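Cruciferin (Brassica napus, PDB 3KGL) probably serves as a seed storage protein of the 11S globulin family, laid down as a nutrient reservoir. Local coordinates at residues D32-Q37 against D189-P194; P36-S41 against L377-Q382. All blocks are in the same frame, centred on the assembly; numbering follows the deposited sequence.

How the interactions relate
Interactions 1 and 2 illustrate how a turn and the helix it leads into can each be held by a different part of the chain. Their centres lie about 11 Å apart, and they share Pro36 and Gln37. The turn leading into helix 36-41 is met by the loop at 189-194 of the same cupin domain in interaction 1, while the helix itself lies against strand 377-380 of the C-terminal cupin domain in interaction 2. The two sites also touch directly: Leu38 CD1 packs near Asp32 O, and Arg190 NH2 lies 3.5 Å from Arg39 O. A bound glycerol, probably from the crystallisation liquor, lies about 5 Å from the side chain of Pro192.

Interaction 1 of 2, residues D32-Q37 against D189-P194; sequences DHHAPQ and DRNPRP
His33 meets Asn191 and Pro192 inside the N-terminal cupin domain, where the turn between strand 26-30 and helix 36-41 faces the loop that follows strand 173-180. The imidazole is held in two ways. At its edge, NE2 donates to Asn191 OD1 (3.2 Å), a nearly straight bond with an N-H...O angle of 161° that lies close to the ring plane; the amide stands almost perpendicular to the ring. Over one face, Pro192 CD makes a CH-pi contact, 3.5 Å from the ring centroid. A chi1 of 45° sets His33 CG between its backbone N and carbonyl carbon, and from there the ring reaches across to the loop.

Further out, the other end of the Asn191 amide is engaged as well: ND2 bonds to Asn5 OD1 of the second subunit, so the group that receives the histidine is itself fixed at a subunit interface. On the turn side, His33 CD2 lies over the centre of the His34 ring. Both histidines are the central residues of a type I turn from Asp32 to Ala35, accompanied by an Asx turn in which His34 N donates to Asp32 OD1 (3.1 Å) from above the carboxylate plane.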
ATOM      1  N   ASP A  32       4.835  21.891   8.021  1.00 24.43           N
ATOM      2  CA  ASP A  32       3.912  21.884   6.901  1.00 28.97           C
ATOM      3  C   ASP A  32       4.135  20.704   5.941  1.00 77.55           C
ATOM      4  O   ASP A  32       5.180  20.594   5.287  1.00 35.49           O
ATOM      5  CB  ASP A  32       4.012  23.191   6.136  1.00 23.42           C
ATOM      6  CG  ASP A  32       2.894  23.357   5.145  1.00 41.51           C
ATOM      7  OD1 ASP A  32       1.890  22.617   5.255  1.00 86.86           O
ATOM      8  OD2 ASP A  32       3.011  24.225   4.264  1.00 44.46           O
ATOM      9  N   HIS A  33       3.140  19.831   5.837  1.00 42.96           N
ATOM     10  CA  HIS A  33       3.270  18.666   4.975  1.00 24.01           C
ATOM     11  C   HIS A  33       2.906  18.993   3.531  1.00 36.62           C
ATOM     12  O   HIS A  33       3.105  18.163   2.646  1.00 68.95           O
ATOM     13  CB  HIS A  33       2.415  17.515   5.505  1.00 27.76           C
ATOM     14  CG  HIS A  33       1.039  17.930   5.908  1.00 32.76           C
ATOM     15  ND1 HIS A  33       0.767  18.510   7.130  1.00 40.63           N
ATOM     16  CD2 HIS A  33      -0.143  17.861   5.249  1.00 24.48           C
ATOM     17  CE1 HIS A  33      -0.527  18.777   7.204  1.00 81.35           C
ATOM     18  NE2 HIS A  33      -1.102  18.394   6.077  1.00 15.87           N
ATOM     19  N   HIS A  34       2.369  20.194   3.304  1.00 40.40           N
ATOM     20  CA  HIS A  34       2.066  20.684   1.954  1.00 51.28           C
ATOM     21  C   HIS A  34       3.297  21.288   1.277  1.00 50.06           C
ATOM     22  O   HIS A  34       3.244  21.695   0.118  1.00 53.27           O
ATOM     23  CB  HIS A  34       0.969  21.748   1.973  1.00 51.51           C
ATOM     24  CG  HIS A  34      -0.326  21.281   2.548  1.00 31.35           C
ATOM     25  ND1 HIS A  34      -0.860  21.818   3.698  1.00 31.36           N
ATOM     26  CD2 HIS A  34      -1.204  20.341   2.125  1.00 91.37           C
ATOM     27  CE1 HIS A  34      -2.012  21.227   3.961  1.00 99.95           C
ATOM     28  NE2 HIS A  34      -2.244  20.325   3.023  1.00105.61           N
ATOM     29  N   ALA A  35       4.392  21.390   2.014  1.00 34.61           N
ATOM     30  CA  ALA A  35       5.644  21.786   1.408  1.00 59.31           C
ATOM     31  C   ALA A  35       6.018  20.714   0.385  1.00 62.14           C
ATOM     32  O   ALA A  35       5.978  19.521   0.692  1.00 34.90           O
ATOM     33  CB  ALA A  35       6.728  21.918   2.472  1.00 54.42           C
ATOM     34  N   PRO A  36       6.369  21.129  -0.843  1.00 63.89           N
ATOM     35  CA  PRO A  36       6.761  20.141  -1.854  1.00 34.34           C
ATOM     36  C   PRO A  36       7.757  19.143  -1.292  1.00 24.01           C
ATOM     37  O   PRO A  36       7.555  17.951  -1.413  1.00 43.90           O
ATOM     38  CB  PRO A  36       7.402  21.000  -2.927  1.00 16.99           C
ATOM     39  CG  PRO A  36       6.610  22.281  -2.844  1.00 48.77           C
ATOM     40  CD  PRO A  36       6.380  22.500  -1.380  1.00 37.83           C
ATOM     41  N   GLN A  37       8.804  19.635  -0.656  1.00 45.64           N
ATOM     42  CA  GLN A  37       9.830  18.792  -0.043  1.00 38.02           C
ATOM     43  C   GLN A  37       9.315  17.771   0.983  1.00 54.14           C
ATOM     44  O   GLN A  37       9.818  16.642   1.047  1.00 38.11           O
ATOM     45  CB  GLN A  37      10.891  19.697   0.579  1.00 58.40           C
ATOM     46  CG  GLN A  37      11.607  19.156   1.781  1.00 35.08           C
ATOM     47  CD  GLN A  37      12.601  20.167   2.326  1.00 92.18           C
ATOM     48  OE1 GLN A  37      13.336  19.886   3.275  1.00 59.34           O
ATOM     49  NE2 GLN A  37      12.626  21.360   1.722  1.00 58.15           N
ATOM     50  N   ASP A 189      -5.986  10.131   5.270  1.00 66.71           N
ATOM     51  CA  ASP A 189      -5.693  11.325   4.475  1.00 26.70           C
ATOM     52  C   ASP A 189      -4.257  11.734   4.413  1.00 34.01           C
ATOM     53  O   ASP A 189      -3.454  11.351   5.256  1.00 65.14           O
ATOM     54  CB  ASP A 189      -6.380  12.511   5.126  1.00 30.95           C
ATOM     55  CG  ASP A 189      -7.462  13.034   4.303  1.00 36.21           C
ATOM     56  OD1 ASP A 189      -7.660  12.469   3.207  1.00 44.00           O
ATOM     57  OD2 ASP A 189      -8.101  13.994   4.746  1.00 27.57           O
ATOM     58  N   ARG A 190      -3.960  12.613   3.467  1.00 47.24           N
ATOM     59  CA  ARG A 190      -2.627  13.197   3.376  1.00 46.72           C
ATOM     60  C   ARG A 190      -2.305  14.237   4.467  1.00 14.36           C
ATOM     61  O   ARG A 190      -1.298  14.922   4.372  1.00 71.95           O
ATOM     62  CB  ARG A 190      -2.418  13.803   1.998  1.00 69.18           C
ATOM     63  CG  ARG A 190      -0.989  13.740   1.534  1.00 97.80           C
ATOM     64  CD  ARG A 190      -0.583  12.321   1.201  1.00 68.85           C
ATOM     65  NE  ARG A 190       0.731  12.307   0.561  1.00104.80           N
ATOM     66  CZ  ARG A 190       1.306  11.219   0.071  1.00106.29           C
ATOM     67  NH1 ARG A 190       0.673  10.050   0.148  1.00 49.93           N
ATOM     68  NH2 ARG A 190       2.508  11.306  -0.493  1.00 61.79           N
ATOM     69  N   ASN A 191      -3.149  14.351   5.487  1.00 22.48           N
ATOM     70  CA  ASN A 191      -2.844  15.158   6.675  1.00 37.38           C
ATOM     71  C   ASN A 191      -2.619  14.312   7.931  1.00 40.92           C
ATOM     72  O   ASN A 191      -3.105  13.176   8.022  1.00 37.53           O
ATOM     73  CB  ASN A 191      -3.940  16.184   6.988  1.00 11.73           C
ATOM     74  CG  ASN A 191      -4.518  16.820   5.761  1.00 23.04           C
ATOM     75  OD1 ASN A 191      -4.167  17.953   5.395  1.00 28.38           O
ATOM     76  ND2 ASN A 191      -5.421  16.105   5.115  1.00 12.23           N
ATOM     77  N   PRO A 192      -1.874  14.865   8.903  1.00 26.23           N
ATOM     78  CA  PRO A 192      -1.752  14.224  10.206  1.00 34.85           C
ATOM     79  C   PRO A 192      -3.010  14.555  10.970  1.00 14.86           C
ATOM     80  O   PRO A 192      -3.485  15.669  10.881  1.00 20.00           O
ATOM     81  CB  PRO A 192      -0.558  14.949  10.825  1.00 24.09           C
ATOM     82  CG  PRO A 192      -0.583  16.262  10.202  1.00 24.94           C
ATOM     83  CD  PRO A 192      -0.950  16.002   8.790  1.00 19.50           C
ATOM     84  N   ARG A 193      -3.577  13.597  11.682  1.00 37.21           N
ATOM     85  CA  ARG A 193      -4.809  13.882  12.386  1.00 27.91           C
ATOM     86  C   ARG A 193      -4.762  13.427  13.820  1.00 42.50           C
ATOM     87  O   ARG A 193      -4.863  12.239  14.111  1.00 55.01           O
ATOM     88  CB  ARG A 193      -6.007  13.288  11.668  1.00  8.79           C
ATOM     89  CG  ARG A 193      -6.257  13.926  10.332  1.00 13.27           C
ATOM     90  CD  ARG A 193      -7.678  13.711   9.909  1.00  7.47           C
ATOM     91  NE  ARG A 193      -7.898  14.067   8.515  1.00 14.97           N
ATOM     92  CZ  ARG A 193      -8.570  15.136   8.123  1.00  6.54           C
ATOM     93  NH1 ARG A 193      -9.083  15.967   9.013  1.00 23.44           N
ATOM     94  NH2 ARG A 193      -8.730  15.377   6.839  1.00 40.39           N
ATOM     95  N   PRO A 194      -4.596  14.389  14.727  1.00 40.89           N
ATOM     96  CA  PRO A 194      -4.668  14.125  16.155  1.00 28.93           C
ATOM     97  C   PRO A 194      -6.123  13.901  16.500  1.00 42.24           C
ATOM     98  O   PRO A 194      -7.005  14.596  15.979  1.00 27.64           O
ATOM     99  CB  PRO A 194      -4.197  15.442  16.782  1.00 19.73           C
ATOM    100  CG  PRO A 194      -3.766  16.314  15.650  1.00 36.42           C
ATOM    101  CD  PRO A 194      -4.450  15.820  14.437  1.00 23.48           C
TER

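Interaction 2 of 2, residues P36-S41 against L377-Q382; sequences PQLRCS and LLSIPQ
Ser379 is the polar centre of the contact between helix 36-41 and strand 377-380, its hydroxyl lying between Gln37 and Ser41. A chi1 of 164° carries OG anti to the backbone N and out to the helix, where it donates to Gln37 O (2.9 Å), approaching that carbonyl from above its plane. Ser41 OG lies 2.9 Å from Ser379 OG, and the Ala346 carbonyl of the adjoining strand is a weaker partner of the same Ser41 hydroxyl. In this way two buried serines bring the helix backbone into a small polar group at the strand.

Apolar contacts surround it. The extended Gln37 side chain runs past the serine, its CG 3.4 Å from Ser379 CB. Leu38 CD2 comes to Ser379 CB at 4.1 Å and, more loosely, to the CD2 methyl of Leu377. At the far end, Cys40 SG, disulfide-bonded to Cys7, rests beside the CB-CG side of the Pro381 ring, 3.6 Å from CB. Replacing Gln37 by an alanine would probably leave a gap beside Ser379 CB, where CG and the extended chain now lie.

The segment axes approach to 8.1 Å at an angle of 52°. A helix of the N-terminal cupin domain thus lies across an edge strand, as counted within this chain, of a sheet in the C-terminal one, within the two-domain bicupin fold of 11S globulins.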
ATOM      1  N   PRO A  36       6.369  21.129  -0.843  1.00 63.89           N
ATOM      2  CA  PRO A  36       6.761  20.141  -1.854  1.00 34.34           C
ATOM      3  C   PRO A  36       7.757  19.143  -1.292  1.00 24.01           C
ATOM      4  O   PRO A  36       7.555  17.951  -1.413  1.00 43.90           O
ATOM      5  CB  PRO A  36       7.402  21.000  -2.927  1.00 16.99           C
ATOM      6  CG  PRO A  36       6.610  22.281  -2.844  1.00 48.77           C
ATOM      7  CD  PRO A  36       6.380  22.500  -1.380  1.00 37.83           C
ATOM      8  N   GLN A  37       8.804  19.635  -0.656  1.00 45.64           N
ATOM      9  CA  GLN A  37       9.830  18.792  -0.043  1.00 38.02           C
ATOM     10  C   GLN A  37       9.315  17.771   0.983  1.00 54.14           C
ATOM     11  O   GLN A  37       9.818  16.642   1.047  1.00 38.11           O
ATOM     12  CB  GLN A  37      10.891  19.697   0.579  1.00 58.40           C
ATOM     13  CG  GLN A  37      11.607  19.156   1.781  1.00 35.08           C
ATOM     14  CD  GLN A  37      12.601  20.167   2.326  1.00 92.18           C
ATOM     15  OE1 GLN A  37      13.336  19.886   3.275  1.00 59.34           O
ATOM     16  NE2 GLN A  37      12.626  21.360   1.722  1.00 58.15           N
ATOM     17  N   LEU A  38       8.327  18.157   1.791  1.00 39.83           N
ATOM     18  CA  LEU A  38       7.764  17.233   2.778  1.00 48.77           C
ATOM     19  C   LEU A  38       6.739  16.287   2.166  1.00 49.90           C
ATOM     20  O   LEU A  38       6.630  15.136   2.585  1.00 56.12           O
ATOM     21  CB  LEU A  38       7.162  17.972   3.978  1.00 16.00           C
ATOM     22  CG  LEU A  38       8.111  18.178   5.159  1.00 29.34           C
ATOM     23  CD1 LEU A  38       7.330  18.515   6.409  1.00 20.73           C
ATOM     24  CD2 LEU A  38       8.935  16.930   5.386  1.00 34.75           C
ATOM     25  N   ARG A  39       5.996  16.782   1.179  1.00 33.04           N
ATOM     26  CA  ARG A  39       4.976  15.996   0.487  1.00 25.05           C
ATOM     27  C   ARG A  39       5.578  14.780  -0.220  1.00 18.77           C
ATOM     28  O   ARG A  39       5.036  13.680  -0.146  1.00 59.90           O
ATOM     29  CB  ARG A  39       4.193  16.885  -0.484  1.00 24.26           C
ATOM     30  CG  ARG A  39       3.200  16.176  -1.391  1.00 35.57           C
ATOM     31  CD  ARG A  39       2.126  17.152  -1.888  1.00 89.73           C
ATOM     32  NE  ARG A  39       2.703  18.256  -2.652  1.00126.64           N
ATOM     33  CZ  ARG A  39       2.150  19.462  -2.779  1.00118.60           C
ATOM     34  NH1 ARG A  39       0.994  19.739  -2.182  1.00 88.89           N
ATOM     35  NH2 ARG A  39       2.768  20.396  -3.497  1.00 62.67           N
ATOM     36  N   CYS A  40       6.708  14.980  -0.885  1.00 24.76           N
ATOM     37  CA  CYS A  40       7.462  13.888  -1.487  1.00 27.47           C
ATOM     38  C   CYS A  40       7.757  12.768  -0.489  1.00  9.91           C
ATOM     39  O   CYS A  40       7.418  11.613  -0.729  1.00 37.71           O
ATOM     40  CB  CYS A  40       8.772  14.412  -2.098  1.00 38.56           C
ATOM     41  SG  CYS A  40       9.959  13.151  -2.711  1.00 41.24           S
ATOM     42  N   SER A  41       8.399  13.109   0.623  1.00 34.57           N
ATOM     43  CA  SER A  41       8.768  12.118   1.629  1.00 30.38           C
ATOM     44  C   SER A  41       7.557  11.425   2.235  1.00 31.54           C
ATOM     45  O   SER A  41       7.686  10.421   2.923  1.00 43.10           O
ATOM     46  CB  SER A  41       9.619  12.758   2.727  1.00 32.93           C
ATOM     47  OG  SER A  41      10.998  12.678   2.397  1.00 34.81           O
ATOM     48  N   LEU A 377      14.827  20.829  10.173  1.00 38.01           N
ATOM     49  CA  LEU A 377      14.483  19.525   9.622  1.00 17.61           C
ATOM     50  C   LEU A 377      14.771  19.555   8.137  1.00 36.63           C
ATOM     51  O   LEU A 377      14.437  20.529   7.456  1.00 26.99           O
ATOM     52  CB  LEU A 377      12.998  19.270   9.841  1.00 29.68           C
ATOM     53  CG  LEU A 377      12.373  17.955   9.393  1.00 33.88           C
ATOM     54  CD1 LEU A 377      12.672  16.887  10.418  1.00 51.24           C
ATOM     55  CD2 LEU A 377      10.868  18.126   9.226  1.00 30.80           C
ATOM     56  N   LEU A 378      15.410  18.499   7.643  1.00 43.60           N
ATOM     57  CA  LEU A 378      15.775  18.395   6.229  1.00 21.00           C
ATOM     58  C   LEU A 378      15.248  17.094   5.686  1.00 33.17           C
ATOM     59  O   LEU A 378      15.504  16.035   6.253  1.00 50.44           O
ATOM     60  CB  LEU A 378      17.287  18.428   6.052  1.00 24.13           C
ATOM     61  CG  LEU A 378      17.833  18.427   4.628  1.00 32.22           C
ATOM     62  CD1 LEU A 378      17.508  19.731   3.913  1.00 30.53           C
ATOM     63  CD2 LEU A 378      19.328  18.196   4.669  1.00 21.37           C
ATOM     64  N   SER A 379      14.503  17.179   4.592  1.00 25.64           N
ATOM     65  CA  SER A 379      13.886  16.011   3.981  1.00 40.22           C
ATOM     66  C   SER A 379      14.803  15.393   2.895  1.00 37.29           C
ATOM     67  O   SER A 379      15.376  16.095   2.071  1.00 38.40           O
ATOM     68  CB  SER A 379      12.495  16.389   3.455  1.00 12.81           C
ATOM     69  OG  SER A 379      11.983  15.433   2.543  1.00 62.26           O
ATOM     70  N   ILE A 380      14.966  14.075   2.922  1.00 45.96           N
ATOM     71  CA  ILE A 380      15.875  13.394   2.005  1.00 33.79           C
ATOM     72  C   ILE A 380      15.193  12.165   1.380  1.00 67.99           C
ATOM     73  O   ILE A 380      15.198  11.081   1.968  1.00 56.83           O
ATOM     74  CB  ILE A 380      17.142  12.952   2.757  1.00 44.03           C
ATOM     75  CG1 ILE A 380      17.723  14.127   3.540  1.00 28.02           C
ATOM     76  CG2 ILE A 380      18.167  12.341   1.809  1.00 23.25           C
ATOM     77  CD1 ILE A 380      18.948  13.772   4.354  1.00 29.69           C
ATOM     78  N   PRO A 381      14.602  12.328   0.182  1.00 21.71           N
ATOM     79  CA  PRO A 381      13.818  11.252  -0.429  1.00 44.08           C
ATOM     80  C   PRO A 381      14.702  10.110  -0.920  1.00 64.22           C
ATOM     81  O   PRO A 381      15.857  10.363  -1.274  1.00 35.09           O
ATOM     82  CB  PRO A 381      13.144  11.939  -1.626  1.00 45.26           C
ATOM     83  CG  PRO A 381      13.357  13.412  -1.422  1.00 24.93           C
ATOM     84  CD  PRO A 381      14.613  13.535  -0.654  1.00 20.84           C
ATOM     85  N   GLN A 382      14.153   8.890  -0.928  1.00 15.93           N
ATOM     86  CA  GLN A 382      14.807   7.697  -1.463  1.00 24.52           C
ATOM     87  C   GLN A 382      15.641   7.909  -2.728  1.00 25.92           C
ATOM     88  O   GLN A 382      15.097   8.213  -3.787  1.00 58.89           O
ATOM     89  CB  GLN A 382      13.746   6.644  -1.766  1.00 31.61           C
ATOM     90  CG  GLN A 382      14.195   5.577  -2.750  1.00 23.60           C
ATOM     91  CD  GLN A 382      13.101   4.582  -3.065  1.00 45.28           C
ATOM     92  OE1 GLN A 382      11.942   4.952  -3.286  1.00 28.69           O
ATOM     93  NE2 GLN A 382      13.463   3.306  -3.090  1.00 35.66           N
TER